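Local coordinates for designed helical repeat protein (Synthetic construct, PDB 5CWQ), which has no known natural function, being a de novo designed helical repeat protein in which successive helices pack side by side into an all-helical scaffold, at residues A[133-138]-A[181-186]; A[99-104]-A[157-162]; A[193-198]-A[212-217]; A[163-168]-A[221-226]. All coordinates share one frame; numbering follows the deposited sequence.

Contact 1: residues A[133-138]-A[181-186]. With PO4 (phosphate ion), chain F.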
loop_
_atom_site.group_PDB
_atom_site.type_symbol
_atom_site.label_atom_id
_atom_site.label_comp_id
_atom_site.label_asym_id
_atom_site.label_seq_id
_atom_site.Cartn_x
_atom_site.Cartn_y
_atom_site.Cartn_z
ATOM N N GLU A 133 5.257 10.988 -3.063
ATOM C CA GLU A 133 6.314 10.385 -3.869
ATOM C C GLU A 133 5.724 9.639 -5.062
ATOM O O GLU A 133 6.219 9.755 -6.180
ATOM C CB GLU A 133 7.167 9.434 -3.028
ATOM C CG GLU A 133 7.984 10.128 -1.950
ATOM C CD GLU A 133 8.946 9.187 -1.247
ATOM O OE1 GLU A 133 9.643 8.416 -1.940
ATOM O OE2 GLU A 133 9.003 9.219 0.001
ATOM N N ALA A 134 4.663 8.877 -4.818
ATOM C CA ALA A 134 4.031 8.090 -5.871
ATOM C C ALA A 134 3.363 8.995 -6.904
ATOM O O ALA A 134 3.322 8.668 -8.092
ATOM C CB ALA A 134 3.021 7.128 -5.273
ATOM N N ARG A 135 2.842 10.130 -6.447
ATOM C CA ARG A 135 2.240 11.117 -7.341
ATOM C C ARG A 135 3.254 11.635 -8.356
ATOM O O ARG A 135 2.938 11.789 -9.535
ATOM C CB ARG A 135 1.664 12.288 -6.541
ATOM C CG ARG A 135 0.265 12.044 -5.991
ATOM C CD ARG A 135 -0.175 13.183 -5.079
ATOM N NE ARG A 135 -1.554 13.029 -4.624
ATOM C CZ ARG A 135 -2.133 13.802 -3.708
ATOM N NH1 ARG A 135 -1.454 14.787 -3.135
ATOM N NH2 ARG A 135 -3.394 13.589 -3.360
ATOM N N LYS A 136 4.473 11.902 -7.896
ATOM C CA LYS A 136 5.534 12.378 -8.774
ATOM C C LYS A 136 5.885 11.329 -9.827
ATOM O O LYS A 136 6.076 11.655 -11.002
ATOM C CB LYS A 136 6.776 12.745 -7.958
ATOM C CG LYS A 136 6.559 13.903 -6.995
ATOM C CD LYS A 136 7.698 14.027 -5.993
ATOM C CE LYS A 136 7.373 15.040 -4.906
ATOM N NZ LYS A 136 8.421 15.086 -3.849
ATOM N N VAL A 137 5.966 10.072 -9.404
ATOM C CA VAL A 137 6.309 8.980 -10.311
ATOM C C VAL A 137 5.223 8.811 -11.367
ATOM O O VAL A 137 5.520 8.565 -12.536
ATOM C CB VAL A 137 6.511 7.649 -9.549
ATOM C CG1 VAL A 137 6.771 6.492 -10.515
ATOM C CG2 VAL A 137 7.661 7.774 -8.567
ATOM N N SER A 138 3.965 8.955 -10.960
ATOM C CA SER A 138 2.848 8.802 -11.886
ATOM C C SER A 138 2.841 9.925 -12.919
ATOM O O SER A 138 2.523 9.701 -14.089
ATOM C CB SER A 138 1.516 8.774 -11.130
ATOM O OG SER A 138 1.253 10.017 -10.503
ATOM N N TYR A 181 -11.248 10.730 0.899
ATOM C CA TYR A 181 -12.364 10.528 -0.016
ATOM C C TYR A 181 -12.100 11.158 -1.380
ATOM O O TYR A 181 -12.303 10.523 -2.415
ATOM C CB TYR A 181 -13.649 11.104 0.580
ATOM C CG TYR A 181 -14.826 11.087 -0.369
ATOM C CD1 TYR A 181 -15.581 9.935 -0.550
ATOM C CD2 TYR A 181 -15.184 12.224 -1.081
ATOM C CE1 TYR A 181 -16.659 9.917 -1.417
ATOM C CE2 TYR A 181 -16.258 12.215 -1.949
ATOM C CZ TYR A 181 -16.993 11.061 -2.113
ATOM O OH TYR A 181 -18.064 11.055 -2.980
ATOM N N GLU A 182 -11.653 12.410 -1.378
ATOM C CA GLU A 182 -11.379 13.118 -2.622
ATOM C C GLU A 182 -10.179 12.508 -3.345
ATOM O O GLU A 182 -10.188 12.382 -4.569
ATOM C CB GLU A 182 -11.141 14.605 -2.352
ATOM C CG GLU A 182 -12.358 15.334 -1.791
ATOM C CD GLU A 182 -13.544 15.337 -2.745
ATOM O OE1 GLU A 182 -13.342 15.096 -3.955
ATOM O OE2 GLU A 182 -14.680 15.582 -2.282
ATOM N N ASP A 183 -9.152 12.132 -2.585
ATOM C CA ASP A 183 -7.998 11.437 -3.151
ATOM C C ASP A 183 -8.427 10.150 -3.849
ATOM O O ASP A 183 -7.977 9.855 -4.955
ATOM C CB ASP A 183 -6.968 11.098 -2.068
ATOM C CG ASP A 183 -6.277 12.322 -1.505
ATOM O OD1 ASP A 183 -6.273 13.380 -2.166
ATOM O OD2 ASP A 183 -5.722 12.214 -0.390
ATOM N N ALA A 184 -9.301 9.392 -3.194
ATOM C CA ALA A 184 -9.729 8.091 -3.699
ATOM C C ALA A 184 -10.520 8.223 -4.998
ATOM O O ALA A 184 -10.368 7.407 -5.911
ATOM C CB ALA A 184 -10.560 7.364 -2.648
ATOM N N ARG A 185 -11.365 9.246 -5.079
ATOM C CA ARG A 185 -12.141 9.494 -6.288
ATOM C C ARG A 185 -11.227 9.830 -7.459
ATOM O O ARG A 185 -11.433 9.360 -8.576
ATOM C CB ARG A 185 -13.143 10.631 -6.074
ATOM C CG ARG A 185 -14.343 10.256 -5.221
ATOM C CD ARG A 185 -15.633 10.811 -5.811
ATOM N NE ARG A 185 -15.989 10.149 -7.065
ATOM C CZ ARG A 185 -17.010 10.501 -7.840
ATOM N NH1 ARG A 185 -17.790 11.519 -7.501
ATOM N NH2 ARG A 185 -17.252 9.834 -8.961
ATOM N N ARG A 186 -10.210 10.643 -7.196
ATOM C CA ARG A 186 -9.294 11.072 -8.242
ATOM C C ARG A 186 -8.496 9.889 -8.785
ATOM O O ARG A 186 -8.429 9.681 -9.996
ATOM C CB ARG A 186 -8.350 12.155 -7.716
ATOM C CG ARG A 186 -7.681 12.973 -8.814
ATOM C CD ARG A 186 -6.795 14.077 -8.250
ATOM N NE ARG A 186 -7.507 14.934 -7.300
ATOM C CZ ARG A 186 -7.462 14.808 -5.974
ATOM N NH1 ARG A 186 -6.734 13.856 -5.402
ATOM N NH2 ARG A 186 -8.153 15.645 -5.212
HETATM P P PO4 F . -20.050 7.716 -3.165
HETATM O O1 PO4 F . -20.722 6.747 -4.108
HETATM O O2 PO4 F . -21.054 8.215 -2.155
HETATM O O3 PO4 F . -19.501 8.883 -3.951
HETATM O O4 PO4 F . -18.921 7.016 -2.449
#

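Contact 2: residues A[99-104]-A[157-162]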
loop_
_atom_site.group_PDB
_atom_site.type_symbol
_atom_site.label_atom_id
_atom_site.label_comp_id
_atom_site.label_asym_id
_atom_site.label_seq_id
_atom_site.Cartn_x
_atom_site.Cartn_y
_atom_site.Cartn_z
ATOM N N ALA A 99 5.564 -1.477 -2.093
ATOM C CA ALA A 99 5.949 -2.186 -0.875
ATOM C C ALA A 99 5.861 -1.255 0.329
ATOM O O ALA A 99 5.371 -1.640 1.393
ATOM C CB ALA A 99 7.353 -2.753 -1.006
ATOM N N ILE A 100 6.335 -0.027 0.146
ATOM C CA ILE A 100 6.283 0.994 1.188
ATOM C C ILE A 100 4.837 1.274 1.590
ATOM O O ILE A 100 4.499 1.243 2.772
ATOM C CB ILE A 100 6.972 2.303 0.717
ATOM C CG1 ILE A 100 8.493 2.120 0.718
ATOM C CG2 ILE A 100 6.597 3.491 1.607
ATOM C CD1 ILE A 100 9.267 3.249 0.042
ATOM N N ALA A 101 3.990 1.531 0.598
ATOM C CA ALA A 101 2.602 1.898 0.852
ATOM C C ALA A 101 1.846 0.772 1.554
ATOM O O ALA A 101 1.036 1.020 2.451
ATOM C CB ALA A 101 1.910 2.270 -0.455
ATOM N N LEU A 102 2.113 -0.464 1.150
ATOM C CA LEU A 102 1.446 -1.613 1.749
ATOM C C LEU A 102 1.909 -1.811 3.192
ATOM O O LEU A 102 1.126 -2.202 4.057
ATOM C CB LEU A 102 1.703 -2.876 0.924
ATOM C CG LEU A 102 0.964 -4.150 1.354
ATOM C CD1 LEU A 102 -0.534 -3.917 1.511
ATOM C CD2 LEU A 102 1.211 -5.267 0.352
ATOM N N ALA A 103 3.184 -1.533 3.447
ATOM C CA ALA A 103 3.727 -1.611 4.799
ATOM C C ALA A 103 3.098 -0.544 5.690
ATOM O O ALA A 103 2.790 -0.802 6.855
ATOM C CB ALA A 103 5.237 -1.458 4.775
ATOM N N VAL A 104 2.919 0.655 5.139
ATOM C CA VAL A 104 2.280 1.754 5.861
ATOM C C VAL A 104 0.833 1.407 6.191
ATOM O O VAL A 104 0.339 1.742 7.267
ATOM C CB VAL A 104 2.321 3.075 5.046
ATOM C CG1 VAL A 104 1.426 4.140 5.671
ATOM C CG2 VAL A 104 3.743 3.595 4.938
ATOM N N ILE A 157 -0.280 4.773 -4.944
ATOM C CA ILE A 157 -1.130 5.885 -4.534
ATOM C C ILE A 157 -2.392 5.382 -3.841
ATOM O O ILE A 157 -2.750 5.869 -2.771
ATOM C CB ILE A 157 -1.511 6.764 -5.746
ATOM C CG1 ILE A 157 -0.285 7.550 -6.215
ATOM C CG2 ILE A 157 -2.639 7.738 -5.398
ATOM C CD1 ILE A 157 -0.451 8.224 -7.562
ATOM N N ALA A 158 -3.062 4.410 -4.454
ATOM C CA ALA A 158 -4.308 3.879 -3.910
ATOM C C ALA A 158 -4.089 3.246 -2.536
ATOM O O ALA A 158 -4.903 3.420 -1.628
ATOM C CB ALA A 158 -4.919 2.863 -4.876
ATOM N N LEU A 159 -2.988 2.517 -2.381
ATOM C CA LEU A 159 -2.655 1.921 -1.090
ATOM C C LEU A 159 -2.450 3.009 -0.039
ATOM O O LEU A 159 -2.895 2.877 1.104
ATOM C CB LEU A 159 -1.399 1.054 -1.198
ATOM C CG LEU A 159 -1.553 -0.264 -1.958
ATOM C CD1 LEU A 159 -0.185 -0.861 -2.243
ATOM C CD2 LEU A 159 -2.419 -1.246 -1.175
ATOM N N ALA A 160 -1.779 4.086 -0.436
ATOM C CA ALA A 160 -1.524 5.204 0.464
ATOM C C ALA A 160 -2.832 5.865 0.895
ATOM O O ALA A 160 -3.008 6.209 2.063
ATOM C CB ALA A 160 -0.607 6.221 -0.202
ATOM N N VAL A 161 -3.747 6.037 -0.053
ATOM C CA VAL A 161 -5.040 6.644 0.240
ATOM C C VAL A 161 -5.863 5.707 1.121
ATOM O O VAL A 161 -6.644 6.156 1.958
ATOM C CB VAL A 161 -5.808 6.977 -1.056
ATOM C CG1 VAL A 161 -7.228 7.437 -0.752
ATOM C CG2 VAL A 161 -5.069 8.055 -1.830
ATOM N N LEU A 162 -5.674 4.404 0.931
ATOM C CA LEU A 162 -6.310 3.407 1.784
ATOM C C LEU A 162 -5.836 3.574 3.220
ATOM O O LEU A 162 -6.623 3.491 4.162
ATOM C CB LEU A 162 -5.994 1.992 1.293
ATOM C CG LEU A 162 -7.164 1.132 0.817
ATOM C CD1 LEU A 162 -6.657 -0.226 0.355
ATOM C CD2 LEU A 162 -8.209 0.959 1.906
#

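Contact 3: residues A[193-198]-A[212-217]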
loop_
_atom_site.group_PDB
_atom_site.type_symbol
_atom_site.label_atom_id
_atom_site.label_comp_id
_atom_site.label_asym_id
_atom_site.label_seq_id
_atom_site.Cartn_x
_atom_site.Cartn_y
_atom_site.Cartn_z
ATOM N N LYS A 193 -9.272 5.155 -16.426
ATOM C CA LYS A 193 -8.871 5.631 -17.748
ATOM C C LYS A 193 -7.657 4.864 -18.261
ATOM O O LYS A 193 -7.601 4.491 -19.433
ATOM C CB LYS A 193 -8.565 7.131 -17.718
ATOM C CG LYS A 193 -9.780 8.014 -17.487
ATOM C CD LYS A 193 -9.471 9.470 -17.809
ATOM C CE LYS A 193 -10.439 10.423 -17.124
ATOM N NZ LYS A 193 -9.789 11.152 -15.997
ATOM N N VAL A 194 -6.687 4.631 -17.381
ATOM C CA VAL A 194 -5.513 3.842 -17.733
ATOM C C VAL A 194 -5.943 2.431 -18.131
ATOM O O VAL A 194 -5.427 1.865 -19.095
ATOM C CB VAL A 194 -4.499 3.783 -16.565
ATOM C CG1 VAL A 194 -3.396 2.773 -16.844
ATOM C CG2 VAL A 194 -3.893 5.161 -16.322
ATOM N N LYS A 195 -6.893 1.874 -17.387
ATOM C CA LYS A 195 -7.418 0.541 -17.675
ATOM C C LYS A 195 -8.072 0.481 -19.055
ATOM O O LYS A 195 -7.847 -0.461 -19.817
ATOM C CB LYS A 195 -8.425 0.124 -16.600
ATOM C CG LYS A 195 -9.094 -1.225 -16.845
ATOM C CD LYS A 195 -10.237 -1.468 -15.868
ATOM C CE LYS A 195 -11.427 -0.567 -16.159
ATOM N NZ LYS A 195 -12.547 -0.805 -15.213
ATOM N N GLU A 196 -8.882 1.487 -19.372
ATOM C CA GLU A 196 -9.610 1.518 -20.637
ATOM C C GLU A 196 -8.677 1.742 -21.825
ATOM O O GLU A 196 -8.899 1.194 -22.905
ATOM C CB GLU A 196 -10.687 2.601 -20.597
ATOM C CG GLU A 196 -11.831 2.269 -19.654
ATOM C CD GLU A 196 -12.777 3.434 -19.434
ATOM O OE1 GLU A 196 -12.460 4.558 -19.880
ATOM O OE2 GLU A 196 -13.840 3.223 -18.815
ATOM N N SER A 197 -7.639 2.550 -21.624
ATOM C CA SER A 197 -6.643 2.780 -22.665
ATOM C C SER A 197 -5.842 1.510 -22.930
ATOM O O SER A 197 -5.505 1.205 -24.075
ATOM C CB SER A 197 -5.704 3.923 -22.272
ATOM O OG SER A 197 -6.367 5.173 -22.333
ATOM N N ALA A 198 -5.538 0.771 -21.867
ATOM C CA ALA A 198 -4.813 -0.488 -21.991
ATOM C C ALA A 198 -5.663 -1.528 -22.719
ATOM O O ALA A 198 -5.174 -2.237 -23.601
ATOM C CB ALA A 198 -4.406 -1.001 -20.621
ATOM N N GLU A 212 -6.142 -3.151 -10.164
ATOM C CA GLU A 212 -5.749 -3.164 -8.760
ATOM C C GLU A 212 -5.952 -1.783 -8.149
ATOM O O GLU A 212 -6.639 -1.635 -7.139
ATOM C CB GLU A 212 -4.288 -3.588 -8.595
ATOM C CG GLU A 212 -4.006 -5.041 -8.917
ATOM C CD GLU A 212 -2.575 -5.438 -8.593
ATOM O OE1 GLU A 212 -2.043 -4.964 -7.567
ATOM O OE2 GLU A 212 -1.982 -6.220 -9.363
ATOM N N ALA A 213 -5.353 -0.777 -8.778
ATOM C CA ALA A 213 -5.442 0.598 -8.298
ATOM C C ALA A 213 -6.895 1.062 -8.205
ATOM O O ALA A 213 -7.283 1.712 -7.233
ATOM C CB ALA A 213 -4.645 1.526 -9.211
ATOM N N GLU A 214 -7.695 0.724 -9.212
ATOM C CA GLU A 214 -9.091 1.155 -9.247
ATOM C C GLU A 214 -9.884 0.578 -8.077
ATOM O O GLU A 214 -10.615 1.299 -7.400
ATOM C CB GLU A 214 -9.753 0.752 -10.569
ATOM C CG GLU A 214 -11.171 1.304 -10.726
ATOM C CD GLU A 214 -11.845 0.868 -12.018
ATOM O OE1 GLU A 214 -11.271 0.031 -12.746
ATOM O OE2 GLU A 214 -12.956 1.364 -12.301
ATOM N N GLN A 215 -9.734 -0.722 -7.840
ATOM C CA GLN A 215 -10.497 -1.397 -6.796
ATOM C C GLN A 215 -9.993 -1.039 -5.402
ATOM O O GLN A 215 -10.768 -1.009 -4.445
ATOM C CB GLN A 215 -10.447 -2.915 -6.998
ATOM C CG GLN A 215 -11.143 -3.390 -8.260
ATOM C CD GLN A 215 -12.592 -2.941 -8.333
ATOM O OE1 GLN A 215 -13.289 -2.876 -7.319
ATOM N NE2 GLN A 215 -13.047 -2.620 -9.538
ATOM N N LEU A 216 -8.696 -0.782 -5.283
ATOM C CA LEU A 216 -8.136 -0.297 -4.030
ATOM C C LEU A 216 -8.721 1.073 -3.704
ATOM O O LEU A 216 -9.065 1.364 -2.554
ATOM C CB LEU A 216 -6.612 -0.221 -4.109
ATOM C CG LEU A 216 -5.891 -1.571 -4.124
ATOM C CD1 LEU A 216 -4.473 -1.413 -4.659
ATOM C CD2 LEU A 216 -5.879 -2.200 -2.733
ATOM N N ALA A 217 -8.837 1.910 -4.729
ATOM C CA ALA A 217 -9.389 3.249 -4.568
ATOM C C ALA A 217 -10.864 3.189 -4.176
ATOM O O ALA A 217 -11.325 3.979 -3.351
ATOM C CB ALA A 217 -9.210 4.043 -5.844
#

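Contact 4: residues A[163-168]-A[221-226]. With PO4 (phosphate ion), chain F.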
loop_
_atom_site.group_PDB
_atom_site.type_symbol
_atom_site.label_atom_id
_atom_site.label_comp_id
_atom_site.label_asym_id
_atom_site.label_seq_id
_atom_site.Cartn_x
_atom_site.Cartn_y
_atom_site.Cartn_z
ATOM N N ALA A 163 -4.537 3.805 3.379
ATOM C CA ALA A 163 -3.948 3.979 4.697
ATOM C C ALA A 163 -4.480 5.249 5.354
ATOM O O ALA A 163 -4.766 5.264 6.552
ATOM C CB ALA A 163 -2.427 4.019 4.600
ATOM N N LEU A 164 -4.620 6.310 4.566
ATOM C CA LEU A 164 -5.162 7.564 5.076
ATOM C C LEU A 164 -6.608 7.379 5.520
ATOM O O LEU A 164 -7.013 7.879 6.571
ATOM C CB LEU A 164 -5.077 8.666 4.017
ATOM C CG LEU A 164 -3.670 9.169 3.681
ATOM C CD1 LEU A 164 -3.713 10.104 2.483
ATOM C CD2 LEU A 164 -3.024 9.864 4.879
ATOM N N ALA A 165 -7.380 6.664 4.709
ATOM C CA ALA A 165 -8.768 6.357 5.036
ATOM C C ALA A 165 -8.852 5.558 6.332
ATOM O O ALA A 165 -9.730 5.791 7.164
ATOM C CB ALA A 165 -9.419 5.591 3.901
ATOM N N GLU A 166 -7.926 4.617 6.488
ATOM C CA GLU A 166 -7.866 3.759 7.665
ATOM C C GLU A 166 -7.716 4.589 8.937
ATOM O O GLU A 166 -8.500 4.454 9.878
ATOM C CB GLU A 166 -6.701 2.773 7.533
ATOM C CG GLU A 166 -6.564 1.770 8.667
ATOM C CD GLU A 166 -7.564 0.634 8.584
ATOM O OE1 GLU A 166 -8.396 0.627 7.651
ATOM O OE2 GLU A 166 -7.512 -0.259 9.457
ATOM N N VAL A 167 -6.708 5.455 8.951
ATOM C CA VAL A 167 -6.425 6.279 10.119
ATOM C C VAL A 167 -7.545 7.282 10.368
ATOM O O VAL A 167 -7.991 7.448 11.501
ATOM C CB VAL A 167 -5.092 7.038 9.960
ATOM C CG1 VAL A 167 -4.848 7.962 11.153
ATOM C CG2 VAL A 167 -3.946 6.056 9.806
ATOM N N ALA A 168 -7.991 7.950 9.308
ATOM C CA ALA A 168 -9.020 8.978 9.423
ATOM C C ALA A 168 -10.281 8.417 10.071
ATOM O O ALA A 168 -10.962 9.105 10.835
ATOM C CB ALA A 168 -9.345 9.559 8.053
ATOM N N ARG A 221 -12.739 4.616 -0.717
ATOM C CA ARG A 221 -13.918 5.468 -0.726
ATOM C C ARG A 221 -15.030 4.857 0.119
ATOM O O ARG A 221 -15.644 5.543 0.934
ATOM C CB ARG A 221 -14.405 5.698 -2.157
ATOM C CG ARG A 221 -15.612 6.615 -2.247
ATOM C CD ARG A 221 -15.948 6.977 -3.684
ATOM N NE ARG A 221 -16.226 5.799 -4.502
ATOM C CZ ARG A 221 -16.877 5.825 -5.660
ATOM N NH1 ARG A 221 -17.336 6.970 -6.148
ATOM N NH2 ARG A 221 -17.077 4.699 -6.332
ATOM N N ARG A 222 -15.282 3.567 -0.074
ATOM C CA ARG A 222 -16.300 2.870 0.702
ATOM C C ARG A 222 -15.995 2.934 2.196
ATOM O O ARG A 222 -16.900 3.114 3.010
ATOM C CB ARG A 222 -16.417 1.409 0.257
ATOM C CG ARG A 222 -17.167 1.219 -1.051
ATOM C CD ARG A 222 -17.523 -0.244 -1.277
ATOM N NE ARG A 222 -16.344 -1.109 -1.280
ATOM C CZ ARG A 222 -15.608 -1.384 -2.355
ATOM N NH1 ARG A 222 -15.913 -0.863 -3.538
ATOM N NH2 ARG A 222 -14.557 -2.187 -2.247
ATOM N N HIS A 223 -14.720 2.791 2.547
ATOM C CA HIS A 223 -14.309 2.787 3.948
ATOM C C HIS A 223 -14.650 4.117 4.610
ATOM O O HIS A 223 -15.228 4.148 5.692
ATOM C CB HIS A 223 -12.811 2.508 4.067
ATOM C CG HIS A 223 -12.362 2.208 5.463
ATOM N ND1 HIS A 223 -12.613 1.002 6.082
ATOM C CD2 HIS A 223 -11.677 2.955 6.361
ATOM C CE1 HIS A 223 -12.101 1.018 7.300
ATOM N NE2 HIS A 223 -11.529 2.192 7.495
ATOM N N VAL A 224 -14.291 5.211 3.946
ATOM C CA VAL A 224 -14.588 6.548 4.444
ATOM C C VAL A 224 -16.090 6.791 4.547
ATOM O O VAL A 224 -16.574 7.316 5.550
ATOM C CB VAL A 224 -13.974 7.629 3.534
ATOM C CG1 VAL A 224 -14.434 9.016 3.954
ATOM C CG2 VAL A 224 -12.464 7.544 3.568
ATOM N N GLN A 225 -16.819 6.424 3.499
ATOM C CA GLN A 225 -18.248 6.704 3.419
ATOM C C GLN A 225 -19.069 5.882 4.407
ATOM O O GLN A 225 -20.133 6.317 4.846
ATOM C CB GLN A 225 -18.755 6.449 1.998
ATOM C CG GLN A 225 -18.226 7.425 0.961
ATOM C CD GLN A 225 -18.723 8.842 1.182
ATOM O OE1 GLN A 225 -18.125 9.610 1.938
ATOM N NE2 GLN A 225 -19.822 9.196 0.524
ATOM N N GLU A 226 -18.576 4.696 4.752
ATOM C CA GLU A 226 -19.322 3.768 5.597
ATOM C C GLU A 226 -18.771 3.713 7.022
ATOM O O GLU A 226 -19.337 3.042 7.887
ATOM C CB GLU A 226 -19.303 2.369 4.977
ATOM C CG GLU A 226 -19.935 2.307 3.591
ATOM C CD GLU A 226 -19.700 0.981 2.895
ATOM O OE1 GLU A 226 -18.976 0.131 3.455
ATOM O OE2 GLU A 226 -20.237 0.788 1.783
HETATM P P PO4 F . -20.050 7.716 -3.165
HETATM O O1 PO4 F . -20.722 6.747 -4.108
HETATM O O2 PO4 F . -21.054 8.215 -2.155
HETATM O O3 PO4 F . -19.501 8.883 -3.951
HETATM O O4 PO4 F . -18.921 7.016 -2.449
HETATM O O HOH W 1 -10.037 2.431 9.910
#

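Contact 1: residues A[133-138]-A[181-186]
R135 stretches its guanidinium group out to the carboxylate of D183, bridging two helices whose nearest CA atoms, those of R135 and D183, are still 11.1 Å apart. The arginine leaves its backbone with CG anti to the carbonyl carbon (chi1 -84°) and runs extended from CG to NE, which gives it the length to cross. Its NH2 meets D183 OD1 at 3.1 Å in a salt bridge, with the oxygen at the guanidinium edge and close to its plane; the carboxylate itself is turned 84° from that plane. R186, one helical turn on from D183 and bent at chi3, brings NH1 to the same OD1 at 3.3 Å. This second bond is weak by length though nearly straight (169°), and E182 O lies over one face of the R186 guanidinium. V161 of helix 147-171 packs against D183. Away from this network, Y181 OH donates to phosphate O3 at 2.8 Å. The link between helices 117-144 and 174-201 is therefore a salt-bridge network at the surface: one carboxylate oxygen is shared by two guanidinium groups, and its negative charge probably allows R135 NH2 and R186 NH1 to lie 3.9 Å apart.

Contact 2: residues A[99-104]-A[157-162]
A101 is the first residue of 99-104 to press on 157-162, in the side-by-side helix packing of this all-helical repeat fold. The two segments run almost parallel, their axes 15° apart and 8.3 Å from each other at closest approach. Such nearness depends on small residues: A101 and A160 bring their CA atoms to 5.3 Å, and the A101 methyl points at the other helix. A101 CB rests on L159 CB at 3.6 Å and also lies near the backbone of the next residue, with A160 N 4.1 Å away. L102 comes next and lies beside the end of L159, while its own side chain also packs on A44, R45 and Q48 of helix 33-57. Further along, V104 meets A127 of helix 117-144. L159 thus serves both A101 and L102: its CG stands anti to the carbonyl carbon (chi1 -71°), and the chain then carries CD1 back toward 99-104, whereas L216 of helix 204-230 also touches this leucine. All four touching residues are buried, close to the centre of the chain, and the side chains that meet are all apolar. The disulfide C112-C170 ties the same two helices together covalently. Where the leucine ends, L159 CD1 lies 4.2 Å from L102 CB and 4.1 Å from L102 N.

Contact 3: residues A[193-198]-A[212-217]
The helical segments 193-198 and 212-217 run in opposite directions as the two arms of a helical hairpin, coming nearest at K195 and E214, whose CA atoms are 8.6 Å apart. A short turn joins helix 174-201 to helix 204-230, and V194 and A198 face the inside of the hairpin, on A210 and V206. Across the gap, the contact consists of one charged pair. Both side chains set out with CG anti to the backbone N, but E214 stays extended beyond CG while K195 bends at chi3 (71°), and the two meet at about a right angle. The ammonium NZ donates to E214 OE1 at 2.9 Å, a hydrogen bond within a salt bridge, received on the syn lone pair, the side of the other oxygen. A methionine in place of K195 would probably leave the carboxylate of the buried E214 without its ammonium mate on the opposite arm and freer to turn. The K195 side chain also packs on A210 and E211, and R192 lies against E214. The carboxylate is met unevenly: OE2 stays 3.7 Å from K195 NZ, whereas OE1 also has K195 CE at 3.5 Å.

Contact 4: residues A[163-168]-A[221-226]
A165 and V224 make the tight side of this contact, where helices 147-171 and 204-230 lie side by side. The axes of the two segments run 15° from parallel at 9.1 Å, and A165 CB meets V224 CG2 at 3.6 Å, with A177 of helix 174-201 also against the valine. Both residues are buried, and the disulfide C169-C227 joins the same helices further on. Next to them the packing turns polar and more open. H223, its CG anti to the backbone N (chi1 -168°), lays its ring alongside the other helix with the CD2 edge at A165 O, 3.5 Å away and near the ring plane. E166 starts away from 221-226, but a bend at chi2 swings its carboxylate back, so that OE1 comes within 3.5 Å of H223 NE2, approaching the ring obliquely. A water lying in the imidazole plane bonds to NE2 at 2.8 Å and donates to E166 O, bridging ring and backbone. On the far flank, R221 sets out away from 163-168, and its side chain lies beside a phosphate, probably from the crystallisation liquor. Its CD lies 3.2 Å from phosphate O4, while Q225 NE2 donates to O2 at 3.1 Å. A serine replacing R221 removes that aliphatic wall and a nearby positive charge, so the phosphate would probably be held less firmly, left to Q225 and Y181. For H223, the adjoining E166 carboxylate would tend to favour a protonated imidazole, making this margin partly electrostatic where A165 and V224 are purely apolar.

Contact 2 lies at the heart of the chain, its centre 2 Å from the chain's, and the others surround it at about 11 to 16 Å between centres. Contacts 2 and 4 both use helix 147-171, each joining it to a nearly parallel helix two places away in sequence; contact 1 likewise joins helices two places apart, 117-144 and 174-201, while contact 3 closes a hairpin of consecutive helices. Along the chain, contact 1 crosses contacts 2 and 4, and contact 3 is nested inside contact 4. Contacts 1 and 4 meet around one phosphate, and L216 of segment 212-217 packs on segment 157-162. The apolar and charged joins thus interlock the helices from 90-114 to 204-230.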